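PDB 2R5O: putative ATP binding component of ABC-transporter from Escherichia coli, which probably acts as the ATP-binding subunit of an ABC transporter that exports O-antigen polysaccharide, here represented by its carbohydrate-binding C-terminal domain. Local coordinates for residues M76-E81 and R124-S129; G144-N149 and L157-D162. All coordinates share one frame; numbering follows the deposited sequence.

Interaction 1 of 2, residues M76-E81 and R124-S129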
ATOM      1  N   MET A  76       9.036 -17.472 -10.404  1.00 14.90           N
ATOM      2  CA  MET A  76       9.996 -18.365  -9.775  1.00 15.46           C
ATOM      3  C   MET A  76       9.902 -19.746 -10.408  1.00 14.92           C
ATOM      4  O   MET A  76       8.809 -20.216 -10.698  1.00 16.25           O
ATOM      5  CB  MET A  76       9.773 -18.436  -8.248  1.00 15.90           C
ATOM      6  CG  MET A  76       8.306 -18.638  -7.825  1.00 17.15           C
ATOM      7  SD  MET A  76       7.991 -18.813  -6.056  1.00 16.79           S
ATOM      8  CE  MET A  76       8.523 -20.464  -5.908  1.00 17.12           C
ATOM      9  N   LYS A  77      11.051 -20.390 -10.619  1.00 15.28           N
ATOM     10  CA  LYS A  77      11.122 -21.725 -11.198  1.00 15.15           C
ATOM     11  C   LYS A  77      11.582 -22.696 -10.125  1.00 15.31           C
ATOM     12  O   LYS A  77      12.564 -22.441  -9.421  1.00 14.91           O
ATOM     13  CB  LYS A  77      12.101 -21.748 -12.358  1.00 15.88           C
ATOM     14  CG  LYS A  77      12.158 -23.109 -13.043  1.00 17.96           C
ATOM     15  CD  LYS A  77      12.913 -23.098 -14.375  1.00 19.90           C
ATOM     16  CE  LYS A  77      14.395 -23.041 -14.165  1.00 23.41           C
ATOM     17  NZ  LYS A  77      15.179 -23.416 -15.401  1.00 22.39           N
ATOM     18  N   VAL A  78      10.874 -23.812 -10.011  1.00 15.03           N
ATOM     19  CA  VAL A  78      11.111 -24.803  -8.957  1.00 14.62           C
ATOM     20  C   VAL A  78      11.265 -26.188  -9.569  1.00 14.44           C
ATOM     21  O   VAL A  78      10.477 -26.570 -10.450  1.00 15.23           O
ATOM     22  CB  VAL A  78       9.938 -24.862  -7.964  1.00 15.54           C
ATOM     23  CG1 VAL A  78      10.245 -25.830  -6.819  1.00 16.09           C
ATOM     24  CG2 VAL A  78       9.628 -23.471  -7.439  1.00 16.11           C
ATOM     25  N   VAL A  79      12.236 -26.956  -9.066  1.00 14.40           N
ATOM     26  CA  VAL A  79      12.334 -28.385  -9.363  1.00 14.83           C
ATOM     27  C   VAL A  79      11.944 -29.173  -8.117  1.00 15.41           C
ATOM     28  O   VAL A  79      12.399 -28.872  -7.024  1.00 15.78           O
ATOM     29  CB  VAL A  79      13.743 -28.782  -9.902  1.00 15.32           C
ATOM     30  CG1 VAL A  79      14.898 -28.469  -8.926  1.00 16.23           C
ATOM     31  CG2 VAL A  79      13.775 -30.274 -10.261  1.00 15.61           C
ATOM     32  N   PHE A  80      11.070 -30.161  -8.295  1.00 15.93           N
ATOM     33  CA  PHE A  80      10.539 -30.982  -7.203  1.00 16.15           C
ATOM     34  C   PHE A  80      11.222 -32.337  -7.182  1.00 16.65           C
ATOM     35  O   PHE A  80      11.347 -32.980  -8.215  1.00 16.83           O
ATOM     36  CB  PHE A  80       9.031 -31.123  -7.354  1.00 15.94           C
ATOM     37  CG  PHE A  80       8.319 -29.801  -7.226  1.00 15.69           C
ATOM     38  CD1 PHE A  80       7.948 -29.324  -5.973  1.00 15.00           C
ATOM     39  CD2 PHE A  80       8.078 -29.017  -8.327  1.00 15.97           C
ATOM     40  CE1 PHE A  80       7.323 -28.108  -5.836  1.00 14.86           C
ATOM     41  CE2 PHE A  80       7.452 -27.794  -8.196  1.00 16.02           C
ATOM     42  CZ  PHE A  80       7.064 -27.346  -6.947  1.00 15.24           C
ATOM     43  N   GLU A  81      11.696 -32.732  -6.004  1.00 16.49           N
ATOM     44  CA  GLU A  81      12.423 -33.998  -5.833  1.00 17.31           C
ATOM     45  C   GLU A  81      11.489 -35.167  -5.481  1.00 16.81           C
ATOM     46  O   GLU A  81      11.890 -36.325  -5.609  1.00 17.38           O
ATOM     47  CB  GLU A  81      13.546 -33.813  -4.807  0.65 17.76           C
ATOM     48  CG  GLU A  81      14.765 -33.053  -5.399  0.65 21.33           C
ATOM     49  CD  GLU A  81      14.897 -31.601  -4.974  0.65 24.49           C
ATOM     50  OE1 GLU A  81      14.480 -30.703  -5.745  0.65 23.62           O
ATOM     51  OE2 GLU A  81      15.456 -31.351  -3.881  0.65 26.29           O
ATOM     52  N   ARG A 124       8.490 -26.510 -12.561  1.00 18.20           N
ATOM     53  CA  ARG A 124       7.322 -25.642 -12.717  1.00 17.99           C
ATOM     54  C   ARG A 124       7.724 -24.194 -12.531  1.00 17.94           C
ATOM     55  O   ARG A 124       8.612 -23.885 -11.752  1.00 17.95           O
ATOM     56  CB  ARG A 124       6.256 -25.969 -11.676  1.00 18.52           C
ATOM     57  CG  ARG A 124       5.772 -27.392 -11.646  1.00 20.30           C
ATOM     58  CD  ARG A 124       4.879 -27.721 -12.813  1.00 21.67           C
ATOM     59  NE  ARG A 124       4.446 -29.124 -12.745  1.00 22.77           N
ATOM     60  CZ  ARG A 124       3.337 -29.556 -12.146  1.00 23.37           C
ATOM     61  NH1 ARG A 124       2.501 -28.715 -11.534  1.00 24.72           N
ATOM     62  NH2 ARG A 124       3.077 -30.851 -12.153  1.00 23.65           N
ATOM     63  N   VAL A 125       7.004 -23.310 -13.205  1.00 16.98           N
ATOM     64  CA  VAL A 125       7.154 -21.885 -13.019  1.00 17.28           C
ATOM     65  C   VAL A 125       5.855 -21.355 -12.430  1.00 16.94           C
ATOM     66  O   VAL A 125       4.747 -21.724 -12.840  1.00 17.66           O
ATOM     67  CB  VAL A 125       7.479 -21.199 -14.355  1.00 17.70           C
ATOM     68  CG1 VAL A 125       7.494 -19.687 -14.188  1.00 19.79           C
ATOM     69  CG2 VAL A 125       8.819 -21.701 -14.883  1.00 18.53           C
ATOM     70  N   PHE A 126       6.006 -20.451 -11.472  1.00 15.95           N
ATOM     71  CA  PHE A 126       4.890 -19.789 -10.804  1.00 16.22           C
ATOM     72  C   PHE A 126       5.051 -18.296 -10.912  1.00 15.84           C
ATOM     73  O   PHE A 126       6.160 -17.787 -10.765  1.00 16.15           O
ATOM     74  CB  PHE A 126       4.868 -20.204  -9.335  1.00 16.98           C
ATOM     75  CG  PHE A 126       4.827 -21.699  -9.135  1.00 17.11           C
ATOM     76  CD1 PHE A 126       3.740 -22.459  -9.560  1.00 18.90           C
ATOM     77  CD2 PHE A 126       5.909 -22.356  -8.603  1.00 16.61           C
ATOM     78  CE1 PHE A 126       3.725 -23.846  -9.378  1.00 18.62           C
ATOM     79  CE2 PHE A 126       5.898 -23.735  -8.392  1.00 17.63           C
ATOM     80  CZ  PHE A 126       4.810 -24.469  -8.780  1.00 17.55           C
ATOM     81  N   LYS A 127       3.945 -17.595 -11.153  1.00 15.35           N
ATOM     82  CA  LYS A 127       3.989 -16.166 -11.398  1.00 15.14           C
ATOM     83  C   LYS A 127       3.053 -15.419 -10.464  1.00 15.08           C
ATOM     84  O   LYS A 127       1.850 -15.711 -10.426  1.00 16.83           O
ATOM     85  CB  LYS A 127       3.613 -15.886 -12.861  1.00 15.44           C
ATOM     86  CG  LYS A 127       3.563 -14.396 -13.191  1.00 17.63           C
ATOM     87  CD  LYS A 127       3.380 -14.124 -14.662  1.00 21.49           C
ATOM     88  CE  LYS A 127       1.981 -14.294 -15.133  1.00 24.45           C
ATOM     89  NZ  LYS A 127       1.894 -13.692 -16.521  1.00 28.43           N
ATOM     90  N   PHE A 128       3.586 -14.415  -9.774  1.00 15.09           N
ATOM     91  CA  PHE A 128       2.789 -13.466  -8.986  1.00 14.52           C
ATOM     92  C   PHE A 128       2.863 -12.132  -9.728  1.00 14.77           C
ATOM     93  O   PHE A 128       3.958 -11.631  -9.982  1.00 16.80           O
ATOM     94  CB  PHE A 128       3.375 -13.294  -7.576  1.00 14.73           C
ATOM     95  CG  PHE A 128       3.233 -14.517  -6.720  1.00 14.29           C
ATOM     96  CD1 PHE A 128       2.140 -14.646  -5.898  1.00 14.64           C
ATOM     97  CD2 PHE A 128       4.185 -15.511  -6.735  1.00 16.15           C
ATOM     98  CE1 PHE A 128       1.977 -15.759  -5.115  1.00 15.83           C
ATOM     99  CE2 PHE A 128       4.024 -16.636  -5.944  1.00 15.89           C
ATOM    100  CZ  PHE A 128       2.937 -16.751  -5.148  1.00 15.63           C
ATOM    101  N   SER A 129       1.725 -11.559 -10.061  1.00 14.72           N
ATOM    102  CA  SER A 129       1.687 -10.295 -10.788  1.00 14.51           C
ATOM    103  C   SER A 129       0.963  -9.276  -9.910  1.00 14.81           C
ATOM    104  O   SER A 129      -0.161  -9.524  -9.489  1.00 15.32           O
ATOM    105  CB  SER A 129       0.961 -10.442 -12.125  0.65 15.52           C
ATOM    106  OG  SER A 129       1.598 -11.378 -12.963  0.65 16.93           O
TER

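Interaction 2 of 2, residues G144-N149 and L157-D162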
ATOM      1  N   GLY A 144       9.405 -18.303  -1.891  1.00 13.34           N
ATOM      2  CA  GLY A 144       9.402 -19.549  -1.149  1.00 13.68           C
ATOM      3  C   GLY A 144       8.527 -20.592  -1.795  1.00 13.56           C
ATOM      4  O   GLY A 144       7.598 -20.262  -2.532  1.00 13.37           O
ATOM      5  N   ILE A 145       8.818 -21.866  -1.513  1.00 14.03           N
ATOM      6  CA  ILE A 145       7.965 -22.999  -1.919  1.00 14.15           C
ATOM      7  C   ILE A 145       7.778 -23.900  -0.692  1.00 14.18           C
ATOM      8  O   ILE A 145       8.750 -24.254  -0.020  1.00 14.02           O
ATOM      9  CB  ILE A 145       8.538 -23.754  -3.176  1.00 16.31           C
ATOM     10  CG1 ILE A 145       7.595 -24.849  -3.671  1.00 15.42           C
ATOM     11  CG2 ILE A 145       9.894 -24.293  -2.936  1.00 16.35           C
ATOM     12  CD1 ILE A 145       6.358 -24.324  -4.361  1.00 16.35           C
ATOM     13  N   SER A 146       6.523 -24.251  -0.425  1.00 14.63           N
ATOM     14  CA  SER A 146       6.119 -25.104   0.676  1.00 14.43           C
ATOM     15  C   SER A 146       5.131 -26.118   0.175  1.00 14.78           C
ATOM     16  O   SER A 146       4.687 -26.040  -0.964  1.00 14.60           O
ATOM     17  CB  SER A 146       5.514 -24.246   1.791  1.00 15.35           C
ATOM     18  OG  SER A 146       6.398 -23.189   2.168  1.00 15.45           O
ATOM     19  N   ALA A 147       4.800 -27.092   1.006  1.00 14.89           N
ATOM     20  CA  ALA A 147       3.819 -28.105   0.618  1.00 14.83           C
ATOM     21  C   ALA A 147       2.980 -28.538   1.803  1.00 15.33           C
ATOM     22  O   ALA A 147       3.468 -28.640   2.919  1.00 16.73           O
ATOM     23  CB  ALA A 147       4.500 -29.309   0.021  1.00 15.86           C
ATOM     24  N   GLY A 148       1.709 -28.820   1.540  1.00 16.08           N
ATOM     25  CA  GLY A 148       0.806 -29.378   2.547  1.00 17.39           C
ATOM     26  C   GLY A 148      -0.547 -28.688   2.567  1.00 19.08           C
ATOM     27  O   GLY A 148      -1.083 -28.336   1.516  1.00 21.27           O
ATOM     28  N   ASN A 149      -1.105 -28.539   3.764  1.00 19.25           N
ATOM     29  CA  ASN A 149      -2.367 -27.821   3.982  1.00 20.81           C
ATOM     30  C   ASN A 149      -2.033 -26.404   4.436  1.00 20.72           C
ATOM     31  O   ASN A 149      -1.503 -26.219   5.523  1.00 20.08           O
ATOM     32  CB  ASN A 149      -3.187 -28.546   5.064  0.65 21.37           C
ATOM     33  CG  ASN A 149      -3.439 -30.025   4.738  0.65 24.10           C
ATOM     34  OD1 ASN A 149      -3.304 -30.898   5.606  0.65 27.67           O
ATOM     35  ND2 ASN A 149      -3.806 -30.307   3.491  0.65 27.26           N
ATOM     36  N   LEU A 157       9.832 -25.979   2.014  1.00 12.88           N
ATOM     37  CA  LEU A 157      10.746 -26.812   1.229  1.00 13.01           C
ATOM     38  C   LEU A 157      12.009 -26.047   0.894  1.00 12.75           C
ATOM     39  O   LEU A 157      13.099 -26.523   1.174  1.00 13.18           O
ATOM     40  CB  LEU A 157      10.078 -27.356  -0.031  1.00 13.20           C
ATOM     41  CG  LEU A 157       8.741 -28.069   0.203  1.00 13.96           C
ATOM     42  CD1 LEU A 157       8.113 -28.463  -1.105  1.00 16.46           C
ATOM     43  CD2 LEU A 157       8.902 -29.292   1.102  1.00 16.07           C
ATOM     44  N   ASP A 158      11.859 -24.879   0.292  1.00 13.02           N
ATOM     45  CA  ASP A 158      12.989 -23.989  -0.017  1.00 13.32           C
ATOM     46  C   ASP A 158      12.475 -22.576   0.104  1.00 13.54           C
ATOM     47  O   ASP A 158      11.486 -22.238  -0.550  1.00 14.36           O
ATOM     48  CB  ASP A 158      13.545 -24.256  -1.433  1.00 13.72           C
ATOM     49  CG  ASP A 158      14.832 -23.506  -1.725  1.00 13.96           C
ATOM     50  OD1 ASP A 158      15.539 -23.084  -0.773  1.00 14.36           O
ATOM     51  OD2 ASP A 158      15.139 -23.323  -2.929  1.00 14.34           O
ATOM     52  N   ARG A 159      13.099 -21.761   0.934  1.00 13.32           N
ATOM     53  CA  ARG A 159      12.622 -20.427   1.282  1.00 13.47           C
ATOM     54  C   ARG A 159      13.792 -19.493   1.091  1.00 13.76           C
ATOM     55  O   ARG A 159      14.781 -19.579   1.829  1.00 14.12           O
ATOM     56  CB  ARG A 159      12.131 -20.407   2.724  1.00 14.18           C
ATOM     57  CG  ARG A 159      11.082 -21.491   3.019  1.00 14.76           C
ATOM     58  CD  ARG A 159       9.788 -21.350   2.171  1.00 15.64           C
ATOM     59  NE  ARG A 159       9.210 -20.073   2.489  1.00 16.14           N
ATOM     60  CZ  ARG A 159       8.273 -19.855   3.389  1.00 17.95           C
ATOM     61  NH1 ARG A 159       7.525 -20.854   3.873  1.00 18.25           N
ATOM     62  NH2 ARG A 159       8.027 -18.606   3.726  1.00 18.70           N
ATOM     63  N   ARG A 160      13.726 -18.641   0.086  1.00 13.65           N
ATOM     64  CA  ARG A 160      14.845 -17.764  -0.300  1.00 13.88           C
ATOM     65  C   ARG A 160      14.552 -16.363   0.217  1.00 13.51           C
ATOM     66  O   ARG A 160      14.070 -15.483  -0.516  1.00 13.54           O
ATOM     67  CB  ARG A 160      15.104 -17.887  -1.788  1.00 14.39           C
ATOM     68  CG  ARG A 160      15.391 -19.348  -2.128  1.00 15.74           C
ATOM     69  CD  ARG A 160      16.114 -19.631  -3.428  1.00 14.59           C
ATOM     70  NE  ARG A 160      17.496 -19.161  -3.370  1.00 14.34           N
ATOM     71  CZ  ARG A 160      18.436 -19.572  -4.206  1.00 14.18           C
ATOM     72  NH1 ARG A 160      18.161 -20.453  -5.138  1.00 12.88           N
ATOM     73  NH2 ARG A 160      19.658 -19.078  -4.110  1.00 14.06           N
ATOM     74  N   TYR A 161      14.773 -16.206   1.521  1.00 14.27           N
ATOM     75  CA  TYR A 161      14.280 -15.058   2.255  1.00 14.50           C
ATOM     76  C   TYR A 161      15.225 -13.866   2.039  1.00 14.43           C
ATOM     77  O   TYR A 161      16.453 -13.980   2.109  1.00 14.35           O
ATOM     78  CB  TYR A 161      14.207 -15.436   3.730  1.00 15.51           C
ATOM     79  CG  TYR A 161      13.809 -14.352   4.677  1.00 16.09           C
ATOM     80  CD1 TYR A 161      12.523 -13.850   4.718  1.00 17.80           C
ATOM     81  CD2 TYR A 161      14.719 -13.880   5.612  1.00 19.08           C
ATOM     82  CE1 TYR A 161      12.179 -12.852   5.660  1.00 18.90           C
ATOM     83  CE2 TYR A 161      14.393 -12.916   6.514  1.00 23.46           C
ATOM     84  CZ  TYR A 161      13.147 -12.407   6.536  1.00 21.75           C
ATOM     85  OH  TYR A 161      12.861 -11.447   7.488  1.00 26.26           O
ATOM     86  N   ASP A 162      14.622 -12.707   1.754  1.00 14.19           N
ATOM     87  CA  ASP A 162      15.320 -11.451   1.512  1.00 14.03           C
ATOM     88  C   ASP A 162      16.434 -11.661   0.498  1.00 13.65           C
ATOM     89  O   ASP A 162      17.575 -11.221   0.667  1.00 14.80           O
ATOM     90  CB  ASP A 162      15.881 -10.851   2.802  1.00 14.93           C
ATOM     91  CG  ASP A 162      14.821 -10.256   3.719  1.00 14.73           C
ATOM     92  OD1 ASP A 162      13.693 -10.036   3.307  1.00 15.07           O
ATOM     93  OD2 ASP A 162      15.200  -9.993   4.898  1.00 17.26           O
TER

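Interaction 1 of 2, residues M76-E81 and R124-S129
Phe126 receives two side chains of the neighbouring strand at its ring edge. CG2 of Val78 lies in the ring plane, 3.9 Å from Phe126 CE2, and the Phe80 side chain, running opposite to that of Phe126, brings its CZ to 4.1 Å from the same CE2, edge to edge. Phe126 sends its CG away from its own carbonyl carbon (chi1 -55°), which leans the ring toward Val78 and Phe80 while its CB packs on Met76 CG. Pro89 of strand 84-95 touches Met76 and Phe126, so this face looks into the sandwich. Farther out, Arg124 CG approaches the Phe80 ring obliquely, 3.9 Å from CE2, and the bend at chi2 turns its guanidinium away to a salt bridge with Asp122. Lys77 and Val125 meet on the reverse face, and Lys77 NZ reaches the carbonyl oxygens of Ser22 and Glu25. Between the faces runs the antiparallel backbone pairing: Met76 and Phe126 exchange two hydrogen bonds, as do Val78 and Arg124. Met76 N to Phe126 O measures 2.9 Å, and the other three match it, with 163-166° at the hydrogen. Such near-straight bonds satisfy main-chain polar groups beside an apolar face, while the charged ends find partners outside the two strands.

Interaction 2 of 2, residues G144-N149 and L157-D162
A classic beta bulge interrupts the hairpin formed by strands 137-147 and 153-169: Leu157 and Asp158 both stand opposite Ile145. The evidence is the carbonyl of Ile145, whose O accepts two N-H groups, from Leu157 N at 2.9 Å and from Asp158 N at 3.2 Å, both in the carbonyl plane. Ile145 N returns a bond to Asp158 O at 2.9 Å, so Ile145 and Asp158 form a hydrogen-bonded antiparallel pair. At the bulge Leu157 takes a helical psi of -54°, and its CD1 lies 3.9 Å from Ala147 CB; Phe84 of strand 84-95 touches both side chains. Ile145 CG2 sits over the Asp158 backbone, 3.5 Å from its O, and also meets Asp158 CB. The Asp158 carboxylate takes a salt bridge from Arg42 and a hydrogen bond from Ile50 N.

This hairpin belongs to one sheet of the immunoglobulin-like sandwich, with strand 84-95 flanking strand 137-147. On its other face, Arg159 folds back across the neighbouring strand. Bends at chi2 and chi3, both -61°, lay its NE 3.7 Å from Gly144 CA, packed directly on the backbone of a residue that carries no side chain on this face. Its CD also lies near Ile145 O. The guanidinium ends at Ser146, where NH1 gives OG a weak hydrogen bond of 3.1 Å, bent to 132°, and OG stands oblique to the guanidinium plane. Trp43 of strand 41-43 also touches Arg159.

How the interactions relate
The two contacts lie in the two sheets of the immunoglobulin-like sandwich, with centres about 11 Å apart. Interaction 1 joins strands 71-80 and 123-131 of the antiparallel sheet; interaction 2 joins strands 137-147 and 153-169 of the mixed one. They come in series along the chain, and strand 123-131 leads directly to strand 137-147, so the chain crosses between the sheets there. The two contacts touch mainly through Ile145: its CG1 is 3.9 Å from Phe80 CE1, and its CD1 is 4.1 Å from Phe126 CE2. Met76 CE also packs 3.5 Å from Gly144 O. At the far end of segment 124-129, residues 127-129 pair antiparallel with a strand of the second subunit, carrying that sheet across the dimer interface.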